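PDB 4D7W: sortase family protein from Streptococcus agalactiae, which probably catalyses, as a class C sortase, the transpeptidation that links pilin subunits during assembly of the type 2B pilus. Local coordinates for residues Ser53-Asp58 with Ser97-Gly102; Asp58-Met63 with Pro76-Thr81; Ser37-His42 with Asp159-Lys164; Ile90-Gly95 with Thr105-Ser110; Pro69-Lys74 with Leu124-Val129. All coordinates share one frame; numbering follows the deposited sequence.

How the contacts relate
From the N terminus, contact 3 opens first (37-42) and closes last (159-164), so its loop encloses the other four. Contact 1 opens at 53-58, and contact 2 starts on the shared Asp58 and closes at 76-81, inside the loop of contact 1. Contact 5 opens at 69-74, within contact 2's loop, and closes at 124-129, so it crosses contacts 1 and 2. Contact 4 (90-95 with 105-110) lies within contact 5 and crosses contact 1. Contacts 2 and 4 share the central sheet, contacts 1 and 3 tie the N-terminal helical region to barrel loops, and contact 5 ties the turn of hairpin 62-68/73-79 to the loop before strand 132-137, about 23 Å from contact 1, centre to centre.

Contact 1: Ser53-Asp58 with Ser97-Gly102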
# COMPACT_ATOMS: atom_id res chain seq x y z
N SER A 53 8.08 11.50 6.04
CA SER A 53 7.25 12.42 6.81
C SER A 53 5.78 12.34 6.41
O SER A 53 4.94 12.97 7.05
CB SER A 53 7.73 13.85 6.62
OG SER A 53 7.39 14.33 5.32
N GLN A 54 5.47 11.63 5.32
CA GLN A 54 4.08 11.61 4.86
C GLN A 54 3.31 10.55 5.62
O GLN A 54 3.84 9.47 5.86
CB GLN A 54 4.00 11.36 3.34
CG GLN A 54 4.67 12.45 2.50
CD GLN A 54 3.91 13.78 2.55
OE1 GLN A 54 2.73 13.81 2.89
NE2 GLN A 54 4.58 14.87 2.20
N LEU A 55 2.07 10.86 5.99
CA LEU A 55 1.17 9.92 6.67
C LEU A 55 1.80 9.35 7.94
O LEU A 55 1.58 8.19 8.29
CB LEU A 55 0.76 8.78 5.72
CG LEU A 55 -0.01 9.28 4.49
CD1 LEU A 55 -0.41 8.10 3.60
CD2 LEU A 55 -1.22 10.05 4.95
N ALA A 56 2.60 10.15 8.63
CA ALA A 56 3.31 9.69 9.80
C ALA A 56 2.73 10.34 11.04
O ALA A 56 2.66 11.57 11.10
CB ALA A 56 4.82 10.00 9.68
N ILE A 57 2.29 9.54 12.01
CA ILE A 57 1.79 10.11 13.27
C ILE A 57 2.64 9.72 14.47
O ILE A 57 2.29 10.05 15.61
CB ILE A 57 0.35 9.69 13.55
CG1 ILE A 57 0.30 8.20 13.91
CG2 ILE A 57 -0.57 10.02 12.36
CD1 ILE A 57 -1.12 7.71 14.18
N ASP A 58 3.73 9.01 14.22
CA ASP A 58 4.69 8.64 15.26
C ASP A 58 5.96 8.19 14.57
O ASP A 58 6.06 8.32 13.36
CB ASP A 58 4.14 7.55 16.20
CG ASP A 58 3.69 6.28 15.46
OD1 ASP A 58 4.30 5.89 14.44
OD2 ASP A 58 2.70 5.66 15.91
N SER A 97 2.90 5.93 -5.42
CA SER A 97 2.01 6.90 -4.80
C SER A 97 1.57 6.42 -3.40
O SER A 97 1.43 5.22 -3.17
CB SER A 97 0.77 7.14 -5.68
OG SER A 97 1.13 7.35 -7.04
N LEU A 98 1.38 7.36 -2.47
CA LEU A 98 0.81 7.04 -1.15
C LEU A 98 -0.55 6.36 -1.31
O LEU A 98 -1.29 6.69 -2.23
CB LEU A 98 0.66 8.31 -0.28
CG LEU A 98 1.97 9.05 -0.03
CD1 LEU A 98 1.76 10.45 0.60
CD2 LEU A 98 2.89 8.18 0.84
N PRO A 99 -0.87 5.40 -0.42
CA PRO A 99 -2.10 4.60 -0.53
C PRO A 99 -3.41 5.34 -0.26
O PRO A 99 -4.41 4.68 0.02
CB PRO A 99 -1.87 3.49 0.51
CG PRO A 99 -0.89 4.08 1.48
CD PRO A 99 0.03 4.90 0.62
N ILE A 100 -3.43 6.66 -0.33
CA ILE A 100 -4.71 7.39 -0.27
C ILE A 100 -5.24 7.67 -1.68
O ILE A 100 -6.24 8.35 -1.87
CB ILE A 100 -4.57 8.71 0.48
CG1 ILE A 100 -3.51 9.60 -0.20
CG2 ILE A 100 -4.20 8.45 1.93
CD1 ILE A 100 -3.65 11.09 0.11
N GLY A 101 -4.54 7.16 -2.70
CA GLY A 101 -4.99 7.36 -4.07
C GLY A 101 -5.04 8.82 -4.48
O GLY A 101 -4.26 9.64 -3.97
N GLY A 102 -5.98 9.14 -5.37
CA GLY A 102 -6.07 10.45 -5.99
C GLY A 102 -5.99 10.23 -7.49
O GLY A 102 -5.65 9.15 -7.94
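Gln54 meets Leu98 with the aliphatic part of its side chain: Gln54 CB lies 3.7 Å from Leu98 CD1, and the two side chains cross at about a right angle. Its chi1 (-62°) places Gln54 CG 4.0 Å from Leu98 CD1; the bend at chi2 then turns the amide off toward Asp50 of helix 45-52, which binds NE2. Glutamine suits this buried spot because its methylenes cover a leucine and its polar end finds a partner. Leu55 follows with a left-handed backbone (phi 55°) that turns the side chain toward the other loop, and its extended chain drives CD1 in. Leu55 CD1 sits 4.0 Å from Leu98 CB, the two leucines sliding past each other in opposite directions, and 4.2 Å from Ile100 CG2; Pro99 CD is a looser neighbour, 4.4 Å from Leu55 CD1. In the sortase fold, the linker from the N-terminal helices to the first barrel strand, 62-68, is plugged into the loop between strands 90-92 and 105-115, and Ile137 of strand 132-137 adds to the same apolar cluster, touching Leu55, Pro99 and Ile100. The far loop is itself moored to helix 17-31, where Asn31 OD1 binds Leu98 N and Ala27 packs on Ile100. Ile100 has CG1 between its backbone N and carbonyl carbon (chi1 59°), with CG2 as the branch that meets Leu55.

Contact 2: Asp58-Met63 with Pro76-Thr81; sequences DKTGNM and PLYHGT
Met63 and His79 cross at about a right angle, with the terminal methyl set down on the imidazole face and the sulfur behind it. Met63 CE stands 3.4 Å from the centroid of the His79 ring as a CH-pi contact. Extended beyond CG (chi2 174°), Met63 is long and flexible enough to reach across. The edge of that ring turns to Gly61: His79 ND1 donates to Gly61 O over 2.9 Å from above the carbonyl plane, and His79 N donates to Gly61 O, also at 2.9 Å, so one carbonyl is gripped twice and the ring's rotation is fixed. Since His79 NE2 is bonded to Gln54 O as well, a positively charged imidazole is plausible. Tyr78 meets Asn62 in an antiparallel non-hydrogen-bonded pair: Asn62 CB comes to 3.5 Å from Tyr78 CE2, with the amide inclined by 36° over the ring face, while Thr60 O lies at the ring edge. Met63 N completes the pairing with a nearly straight 2.7 Å bond to Leu77 O. Gly61 (phi 86°) bears no side chain to collide here, and an Asx turn at Asp58 and an ST turn at Thr60 shape the approach. Around this hairpin of strands 62-68 and 73-79, helix 3-13 touches Asn62 and Tyr78, Tyr51 of helix 45-52 meets His79 edge-to-face, and strand 90-92 runs parallel to 73-79, bonded to the backbone of Tyr78 through Ile90 and His92.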
# COMPACT_ATOMS: atom_id res chain seq x y z
N ASP A 58 3.73 9.01 14.22
CA ASP A 58 4.69 8.64 15.26
C ASP A 58 5.96 8.19 14.57
O ASP A 58 6.06 8.32 13.36
CB ASP A 58 4.14 7.55 16.20
CG ASP A 58 3.69 6.28 15.46
OD1 ASP A 58 4.30 5.89 14.44
OD2 ASP A 58 2.70 5.66 15.91
N LYS A 59 6.91 7.63 15.30
CA LYS A 59 8.18 7.26 14.69
C LYS A 59 8.25 5.82 14.15
O LYS A 59 9.32 5.36 13.77
CB LYS A 59 9.32 7.49 15.68
CG LYS A 59 9.59 8.96 15.96
CD LYS A 59 11.00 9.16 16.50
CE LYS A 59 11.38 10.63 16.47
NZ LYS A 59 12.86 10.83 16.37
N THR A 60 7.12 5.13 14.12
CA THR A 60 7.11 3.71 13.78
C THR A 60 7.10 3.41 12.27
O THR A 60 7.38 2.30 11.86
CB THR A 60 5.89 3.00 14.39
OG1 THR A 60 4.72 3.34 13.63
CG2 THR A 60 5.68 3.44 15.82
N GLY A 61 6.75 4.39 11.45
CA GLY A 61 6.58 4.15 10.02
C GLY A 61 5.19 3.64 9.61
O GLY A 61 4.93 3.42 8.42
N ASN A 62 4.31 3.45 10.59
CA ASN A 62 3.00 2.83 10.38
C ASN A 62 2.03 3.85 9.76
O ASN A 62 1.78 4.89 10.37
CB ASN A 62 2.46 2.28 11.70
CG ASN A 62 1.14 1.53 11.55
OD1 ASN A 62 0.51 1.51 10.48
ND2 ASN A 62 0.71 0.90 12.64
N MET A 63 1.54 3.56 8.56
CA MET A 63 0.70 4.49 7.78
C MET A 63 -0.78 4.24 7.95
O MET A 63 -1.61 5.02 7.47
CB MET A 63 0.97 4.35 6.28
CG MET A 63 2.16 5.01 5.69
SD MET A 63 2.21 4.47 3.96
CE MET A 63 3.80 5.13 3.53
N PRO A 76 -0.97 -4.10 9.45
CA PRO A 76 -0.45 -2.73 9.42
C PRO A 76 0.42 -2.48 8.19
O PRO A 76 1.16 -3.38 7.78
CB PRO A 76 0.37 -2.63 10.72
CG PRO A 76 0.75 -4.06 11.05
CD PRO A 76 -0.40 -4.91 10.56
N LEU A 77 0.32 -1.28 7.63
CA LEU A 77 1.08 -0.85 6.45
C LEU A 77 2.22 0.06 6.84
O LEU A 77 1.97 1.07 7.49
CB LEU A 77 0.19 -0.06 5.47
CG LEU A 77 -0.86 -0.78 4.66
CD1 LEU A 77 -1.59 0.24 3.79
CD2 LEU A 77 -0.19 -1.85 3.80
N TYR A 78 3.44 -0.25 6.42
CA TYR A 78 4.57 0.61 6.79
C TYR A 78 5.23 1.29 5.58
O TYR A 78 5.15 0.81 4.46
CB TYR A 78 5.61 -0.21 7.56
CG TYR A 78 5.15 -0.59 8.96
CD1 TYR A 78 4.39 -1.73 9.18
CD2 TYR A 78 5.46 0.20 10.07
CE1 TYR A 78 3.96 -2.08 10.45
CE2 TYR A 78 5.03 -0.14 11.34
CZ TYR A 78 4.28 -1.29 11.52
OH TYR A 78 3.83 -1.65 12.76
N HIS A 79 5.89 2.42 5.84
CA HIS A 79 6.79 3.04 4.86
C HIS A 79 7.86 2.05 4.40
O HIS A 79 8.50 1.40 5.22
CB HIS A 79 7.49 4.27 5.44
CG HIS A 79 6.60 5.47 5.65
ND1 HIS A 79 5.76 5.59 6.73
CD2 HIS A 79 6.43 6.59 4.92
CE1 HIS A 79 5.11 6.74 6.66
NE2 HIS A 79 5.50 7.37 5.57
N GLY A 80 8.06 1.95 3.09
CA GLY A 80 9.20 1.22 2.56
C GLY A 80 9.00 -0.28 2.62
O GLY A 80 7.99 -0.76 3.13
N THR A 81 9.95 -1.03 2.09
CA THR A 81 9.82 -2.48 2.01
C THR A 81 11.04 -3.21 2.56
O THR A 81 11.45 -4.23 2.02
CB THR A 81 9.59 -2.92 0.56
OG1 THR A 81 10.57 -2.29 -0.26
CG2 THR A 81 8.22 -2.48 0.08

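Contact 3: Ser37-His42 with Asp159-Lys164. With EDO (1,2-ethanediol), chain B.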
# COMPACT_ATOMS: atom_id res chain seq x y z
N SER A 37 5.81 13.10 -12.84
CA SER A 37 7.08 12.42 -12.55
C SER A 37 7.08 10.94 -12.90
O SER A 37 8.13 10.36 -13.18
CB SER A 37 7.44 12.59 -11.07
OG SER A 37 6.72 11.67 -10.26
N GLY A 38 5.91 10.31 -12.88
CA GLY A 38 5.85 8.86 -13.01
C GLY A 38 6.37 8.23 -11.73
O GLY A 38 6.57 8.91 -10.71
N MET A 39 6.59 6.92 -11.76
CA MET A 39 7.12 6.23 -10.59
C MET A 39 8.49 6.76 -10.26
O MET A 39 9.30 7.02 -11.15
CB MET A 39 7.18 4.72 -10.81
CG MET A 39 5.82 4.09 -10.94
SD MET A 39 4.91 4.18 -9.39
CE MET A 39 3.52 3.11 -9.72
N LYS A 40 8.77 6.91 -8.97
CA LYS A 40 10.04 7.46 -8.55
C LYS A 40 11.00 6.34 -8.18
O LYS A 40 11.39 6.21 -7.02
CB LYS A 40 9.83 8.42 -7.38
CG LYS A 40 8.90 9.60 -7.73
CD LYS A 40 8.99 10.75 -6.75
CE LYS A 40 10.26 11.54 -6.93
NZ LYS A 40 10.31 12.28 -8.23
N TRP A 41 11.39 5.55 -9.17
CA TRP A 41 12.40 4.50 -8.99
C TRP A 41 13.74 5.06 -8.50
O TRP A 41 14.45 4.41 -7.74
CB TRP A 41 12.61 3.73 -10.30
CG TRP A 41 11.35 3.24 -10.97
CD1 TRP A 41 10.83 3.67 -12.16
CD2 TRP A 41 10.45 2.23 -10.48
NE1 TRP A 41 9.66 2.99 -12.44
CE2 TRP A 41 9.41 2.10 -11.43
CE3 TRP A 41 10.42 1.43 -9.34
CZ2 TRP A 41 8.35 1.22 -11.26
CZ3 TRP A 41 9.38 0.54 -9.17
CH2 TRP A 41 8.35 0.44 -10.13
N HIS A 42 14.09 6.27 -8.94
CA HIS A 42 15.39 6.86 -8.63
C HIS A 42 15.33 7.87 -7.49
O HIS A 42 15.92 8.94 -7.58
CB HIS A 42 15.99 7.54 -9.87
CG HIS A 42 16.20 6.61 -11.02
ND1 HIS A 42 16.54 7.06 -12.28
CD2 HIS A 42 16.13 5.26 -11.11
CE1 HIS A 42 16.66 6.03 -13.10
NE2 HIS A 42 16.42 4.93 -12.41
N ASP A 159 3.47 -3.39 -15.60
CA ASP A 159 2.16 -3.25 -14.97
C ASP A 159 2.22 -2.38 -13.72
O ASP A 159 1.23 -2.24 -13.01
CB ASP A 159 1.59 -4.61 -14.63
CG ASP A 159 1.57 -5.55 -15.82
OD1 ASP A 159 0.84 -5.24 -16.78
OD2 ASP A 159 2.29 -6.57 -15.79
N LEU A 160 3.39 -1.80 -13.46
CA LEU A 160 3.60 -1.08 -12.21
C LEU A 160 3.95 0.39 -12.49
O LEU A 160 4.87 0.94 -11.91
CB LEU A 160 4.69 -1.76 -11.39
CG LEU A 160 4.35 -3.18 -10.92
CD1 LEU A 160 5.55 -3.87 -10.29
CD2 LEU A 160 3.18 -3.18 -9.95
N GLN A 161 3.20 1.01 -13.40
CA GLN A 161 3.49 2.39 -13.80
C GLN A 161 2.32 3.32 -13.49
O GLN A 161 1.20 2.88 -13.25
CB GLN A 161 3.83 2.46 -15.30
CG GLN A 161 4.97 1.52 -15.72
CD GLN A 161 6.31 1.90 -15.12
OE1 GLN A 161 6.56 3.07 -14.81
NE2 GLN A 161 7.19 0.91 -14.94
N ILE A 162 2.59 4.63 -13.49
CA ILE A 162 1.53 5.61 -13.30
C ILE A 162 0.73 5.68 -14.57
O ILE A 162 1.31 5.76 -15.65
CB ILE A 162 2.08 7.01 -12.98
CG1 ILE A 162 2.83 6.99 -11.65
CG2 ILE A 162 0.94 8.03 -13.01
CD1 ILE A 162 1.96 6.74 -10.43
N VAL A 163 -0.60 5.67 -14.44
CA VAL A 163 -1.48 5.86 -15.58
C VAL A 163 -2.30 7.12 -15.33
O VAL A 163 -2.99 7.23 -14.32
CB VAL A 163 -2.42 4.64 -15.81
CG1 VAL A 163 -3.39 4.92 -16.95
CG2 VAL A 163 -1.60 3.39 -16.09
N LYS A 164 -2.21 8.08 -16.25
CA LYS A 164 -2.90 9.36 -16.07
C LYS A 164 -4.41 9.13 -16.04
O LYS A 164 -4.95 8.34 -16.83
CB LYS A 164 -2.53 10.33 -17.19
CG LYS A 164 -1.07 10.77 -17.18
CD LYS A 164 -0.84 11.92 -18.17
CE LYS A 164 0.58 12.47 -18.11
NZ LYS A 164 1.51 11.76 -19.03
C1 EDO B . 0.12 0.27 -15.95
O1 EDO B . 1.39 -0.21 -15.51
C2 EDO B . -0.88 0.13 -14.80
O2 EDO B . -1.13 -1.25 -14.58
O HOH W 1 5.33 5.56 -14.06
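Met39 reaches Leu160 and Ile162 by a single bend in its chain: with chi1 and chi2 both at -67°, its CE methyl comes 3.4 Å from Leu160 O and 4.0 Å from Ile162 CD1, a bend that an unbranched thioether accepts easily. In Ile162, chi1 (-64°) sets CG1 3.8 Å from the carbonyl carbon of Gly38, where the chain leaves helix 34-37 with positive phi and bears no side chain, and chi2 swings CD1 to Met39 CE. Trp41 presents its edge to this loop, Trp41 CZ2 lying 3.6 Å from Leu160 O, while Met39 CB covers one face of the indole near its rim. Leu160 O is thus buried among C-H groups without a hydrogen-bonding partner. Gln161, also bent at chi2, crosses Trp41 at about a right angle; its NE2 is bound by Leu157 O, and its OE1 receives a hydrogen bond from a water 2.9 Å away. That water accepts from Met39 N and Ile162 N, clamping both backbones. A 1,2-ethanediol, probably from the crystallisation liquor, binds Gln161 N. Topologically, this joins the N-terminal helical extension to the loop between strands 140-152 and 167-175, the beta6/beta7 loop of the sortase barrel.

Contact 4: Ile90-Gly95 with Thr105-Ser110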
# COMPACT_ATOMS: atom_id res chain seq x y z
N ILE A 90 2.97 -5.42 6.05
CA ILE A 90 2.94 -5.10 4.64
C ILE A 90 3.74 -3.83 4.41
O ILE A 90 3.65 -2.89 5.20
CB ILE A 90 1.50 -4.93 4.13
CG1 ILE A 90 0.66 -6.17 4.46
CG2 ILE A 90 1.49 -4.62 2.65
CD1 ILE A 90 1.23 -7.46 3.86
N GLY A 91 4.52 -3.81 3.34
CA GLY A 91 5.34 -2.66 3.04
C GLY A 91 4.76 -1.86 1.89
O GLY A 91 4.09 -2.40 1.01
N HIS A 92 5.04 -0.56 1.88
CA HIS A 92 4.67 0.28 0.75
C HIS A 92 5.89 0.60 -0.11
O HIS A 92 6.88 1.10 0.41
CB HIS A 92 3.98 1.55 1.25
CG HIS A 92 3.81 2.58 0.19
ND1 HIS A 92 4.70 3.63 0.03
CD2 HIS A 92 2.88 2.73 -0.77
CE1 HIS A 92 4.31 4.37 -0.99
NE2 HIS A 92 3.21 3.85 -1.49
N LEU A 93 5.84 0.30 -1.41
CA LEU A 93 6.99 0.56 -2.30
C LEU A 93 7.29 2.07 -2.37
O LEU A 93 6.45 2.85 -2.82
CB LEU A 93 6.72 0.02 -3.71
CG LEU A 93 7.95 -0.15 -4.61
CD1 LEU A 93 8.95 -1.09 -3.99
CD2 LEU A 93 7.55 -0.67 -6.00
N GLU A 94 8.49 2.45 -1.95
CA GLU A 94 8.76 3.83 -1.54
C GLU A 94 8.60 4.84 -2.69
O GLU A 94 8.25 6.00 -2.46
CB GLU A 94 10.17 3.93 -0.94
CG GLU A 94 11.28 3.85 -1.97
CD GLU A 94 12.65 4.25 -1.42
OE1 GLU A 94 12.74 4.49 -0.19
OE2 GLU A 94 13.62 4.33 -2.21
N GLY A 95 8.83 4.40 -3.92
CA GLY A 95 8.69 5.29 -5.06
C GLY A 95 7.31 5.35 -5.68
O GLY A 95 7.13 6.01 -6.72
N THR A 105 -2.65 8.24 -9.90
CA THR A 105 -1.79 7.68 -8.85
C THR A 105 -1.73 6.17 -8.99
O THR A 105 -2.61 5.55 -9.57
CB THR A 105 -2.28 8.05 -7.43
OG1 THR A 105 -3.61 7.56 -7.23
CG2 THR A 105 -2.27 9.58 -7.23
N HIS A 106 -0.67 5.57 -8.47
CA HIS A 106 -0.57 4.12 -8.44
C HIS A 106 0.27 3.77 -7.23
O HIS A 106 1.46 4.04 -7.20
CB HIS A 106 0.04 3.56 -9.73
CG HIS A 106 -0.05 2.06 -9.83
ND1 HIS A 106 0.28 1.37 -10.98
CD2 HIS A 106 -0.42 1.12 -8.92
CE1 HIS A 106 0.12 0.07 -10.77
NE2 HIS A 106 -0.29 -0.11 -9.53
N SER A 107 -0.40 3.24 -6.22
CA SER A 107 0.23 2.83 -4.99
C SER A 107 0.54 1.33 -5.06
O SER A 107 -0.29 0.55 -5.52
CB SER A 107 -0.70 3.12 -3.80
OG SER A 107 -0.02 2.94 -2.57
N ILE A 108 1.72 0.94 -4.59
CA ILE A 108 2.12 -0.47 -4.62
C ILE A 108 2.46 -0.96 -3.22
O ILE A 108 3.31 -0.37 -2.54
CB ILE A 108 3.32 -0.69 -5.53
CG1 ILE A 108 2.98 -0.27 -6.96
CG2 ILE A 108 3.75 -2.18 -5.53
CD1 ILE A 108 4.19 -0.18 -7.88
N LEU A 109 1.80 -2.04 -2.81
CA LEU A 109 1.95 -2.63 -1.49
C LEU A 109 2.51 -4.05 -1.62
O LEU A 109 2.01 -4.84 -2.41
CB LEU A 109 0.61 -2.68 -0.78
CG LEU A 109 -0.12 -1.34 -0.66
CD1 LEU A 109 -1.37 -1.52 0.18
CD2 LEU A 109 0.82 -0.30 -0.08
N SER A 110 3.53 -4.36 -0.83
CA SER A 110 4.27 -5.62 -0.97
C SER A 110 4.28 -6.43 0.33
O SER A 110 4.38 -5.88 1.43
CB SER A 110 5.70 -5.31 -1.41
OG SER A 110 6.46 -6.49 -1.60
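Gly91 and Ser110 form an antiparallel hydrogen-bonded pair: Gly91 N donates to Ser110 O at 2.8 Å, and Ser110 N returns the bond to Gly91 O at 2.7 Å. One step on, Leu93 N donates to Ile108 O over 2.9 Å, and between these rungs His92 and Leu109 face each other as a non-hydrogen-bonded pair. A chi1 of 168° swings the His92 ring alongside the opposite strand, and chi2 (-97°) turns its edge inward, His92 CD2 lying 3.7 Å from Leu109 CD2 and 3.4 Å from Ser107 OG. On the face that carries His92 and Leu109, Ile90 CG2 packs 4.0 Å from Leu109 CB. On the other, Leu93 and Ile108 lie side by side pointing the same way, Leu93 CD2 3.9 Å from Ile108 CD1, and Gly91 adds no bulk beside Ser110. In the next shell, Ser97 O bonds both His92 NE2 and Ser107 OG, and Tyr51 OH holds His92 ND1; a histidine can engage partners through both nitrogens, which together fix its ring. Strand 73-79 flanks 90-92 in parallel, and strand 167-175 lies parallel to 105-115, so this antiparallel pair forms part of the core of the sortase beta-barrel.

Contact 5: Pro69-Lys74 with Leu124-Val129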
# COMPACT_ATOMS: atom_id res chain seq x y z
N PRO A 69 -11.01 -8.92 3.51
CA PRO A 69 -12.04 -9.78 4.11
C PRO A 69 -12.09 -11.16 3.51
O PRO A 69 -12.30 -12.12 4.23
CB PRO A 69 -13.34 -9.02 3.83
CG PRO A 69 -12.91 -7.59 3.86
CD PRO A 69 -11.54 -7.57 3.22
N LYS A 70 -11.90 -11.27 2.20
CA LYS A 70 -12.05 -12.55 1.54
C LYS A 70 -11.03 -13.58 2.05
O LYS A 70 -11.34 -14.76 2.16
CB LYS A 70 -11.93 -12.40 0.03
CG LYS A 70 -12.32 -13.68 -0.69
CD LYS A 70 -12.13 -13.57 -2.19
CE LYS A 70 -12.74 -14.77 -2.89
NZ LYS A 70 -12.47 -14.73 -4.35
N ILE A 71 -9.82 -13.13 2.38
CA ILE A 71 -8.78 -14.04 2.84
C ILE A 71 -8.38 -13.77 4.29
O ILE A 71 -7.33 -14.23 4.74
CB ILE A 71 -7.53 -13.96 1.95
CG1 ILE A 71 -6.92 -12.55 1.99
CG2 ILE A 71 -7.87 -14.36 0.52
CD1 ILE A 71 -5.76 -12.34 1.03
N ASN A 72 -9.21 -13.02 5.01
CA ASN A 72 -9.05 -12.79 6.45
C ASN A 72 -7.71 -12.17 6.84
O ASN A 72 -7.05 -12.61 7.80
CB ASN A 72 -9.24 -14.11 7.20
CG ASN A 72 -10.54 -14.80 6.84
OD1 ASN A 72 -10.56 -15.78 6.09
ND2 ASN A 72 -11.65 -14.28 7.36
N ILE A 73 -7.32 -11.15 6.09
CA ILE A 73 -6.12 -10.41 6.37
C ILE A 73 -6.46 -9.03 6.89
O ILE A 73 -7.28 -8.30 6.30
CB ILE A 73 -5.23 -10.28 5.11
CG1 ILE A 73 -4.68 -11.65 4.68
CG2 ILE A 73 -4.10 -9.28 5.35
CD1 ILE A 73 -3.78 -12.33 5.71
N LYS A 74 -5.83 -8.66 7.99
CA LYS A 74 -5.86 -7.29 8.47
C LYS A 74 -4.47 -7.03 9.03
O LYS A 74 -4.09 -7.61 10.04
CB LYS A 74 -6.94 -7.08 9.54
CG LYS A 74 -7.14 -5.62 9.89
CD LYS A 74 -8.28 -5.40 10.89
CE LYS A 74 -7.77 -5.33 12.34
NZ LYS A 74 -8.71 -4.59 13.25
N LEU A 124 -2.91 -14.55 -1.48
CA LEU A 124 -3.21 -13.49 -2.43
C LEU A 124 -3.78 -14.09 -3.72
O LEU A 124 -4.55 -13.45 -4.43
CB LEU A 124 -1.96 -12.66 -2.74
CG LEU A 124 -2.31 -11.24 -3.20
CD1 LEU A 124 -2.95 -10.47 -2.06
CD2 LEU A 124 -1.09 -10.49 -3.74
N ASP A 125 -3.41 -15.33 -4.00
CA ASP A 125 -3.89 -15.98 -5.20
C ASP A 125 -5.39 -16.30 -5.13
O ASP A 125 -5.99 -16.66 -6.13
CB ASP A 125 -3.09 -17.26 -5.47
CG ASP A 125 -3.15 -18.26 -4.32
OD1 ASP A 125 -3.21 -17.85 -3.15
OD2 ASP A 125 -3.14 -19.46 -4.59
N LYS A 126 -6.00 -16.20 -3.95
CA LYS A 126 -7.43 -16.49 -3.84
C LYS A 126 -8.28 -15.33 -4.36
O LYS A 126 -9.47 -15.49 -4.65
CB LYS A 126 -7.81 -16.83 -2.39
CG LYS A 126 -7.09 -18.05 -1.78
CD LYS A 126 -7.41 -19.33 -2.52
CE LYS A 126 -6.90 -20.57 -1.75
NZ LYS A 126 -5.41 -20.58 -1.56
N LEU A 127 -7.68 -14.15 -4.48
CA LEU A 127 -8.39 -12.97 -4.97
C LEU A 127 -8.74 -13.08 -6.44
O LEU A 127 -7.98 -13.64 -7.24
CB LEU A 127 -7.56 -11.71 -4.75
CG LEU A 127 -7.33 -11.33 -3.29
CD1 LEU A 127 -6.56 -10.03 -3.19
CD2 LEU A 127 -8.67 -11.22 -2.58
N LYS A 128 -9.89 -12.52 -6.79
CA LYS A 128 -10.46 -12.66 -8.13
C LYS A 128 -10.91 -11.28 -8.64
O LYS A 128 -11.18 -10.39 -7.84
CB LYS A 128 -11.63 -13.63 -8.06
CG LYS A 128 -11.99 -14.28 -9.36
CD LYS A 128 -12.95 -15.44 -9.11
CE LYS A 128 -12.45 -16.35 -7.99
NZ LYS A 128 -13.36 -17.51 -7.77
N VAL A 129 -10.98 -11.10 -9.96
CA VAL A 129 -11.55 -9.85 -10.49
C VAL A 129 -12.91 -9.59 -9.83
O VAL A 129 -13.72 -10.51 -9.68
CB VAL A 129 -11.73 -9.87 -12.03
CG1 VAL A 129 -12.41 -8.60 -12.51
CG2 VAL A 129 -10.40 -10.05 -12.72
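Lys70 stretches its aliphatic chain over Leu127, Lys70 CD lying 4.2 Å from Leu127 CD2. The segment belongs to the turn of a beta hairpin, strands 62-68 and 73-79 of the sortase barrel, in which Asn72 and Ile73 both face Ile68 as a G1 beta bulge; asparagine tolerates the left-handed backbone of Asn72 (phi 58°). Fully extended, with CG anti to the backbone N (chi1 -170°), Lys70 reaches out for NZ to donate to Lys126 O over 3.1 Å. Lys128 NZ lies 4.5 Å from Lys70 NZ, but Asp131 salt-bridges Lys70 NZ, which probably eases this proximity, and also takes the backbone N-H of Lys128. Deeper in, Ile71 fills the apolar side: its CG2 touches Lys126 CB at 3.8 Å and approaches Leu127 CD2 at 4.5 Å. Leu127 continues inward to Ile68 and Val186, an apt place for a leucine, which spans hairpin and barrel wall. The facing loop begins with a short 3-10 segment, 124-126, closed by the bond from Leu127 N to Leu124 O. Bent at chi2 and chi4, the end of Lys126 leads away from the hairpin, so that its NZ makes a long salt bridge to Asp125 OD1 at 3.8 Å.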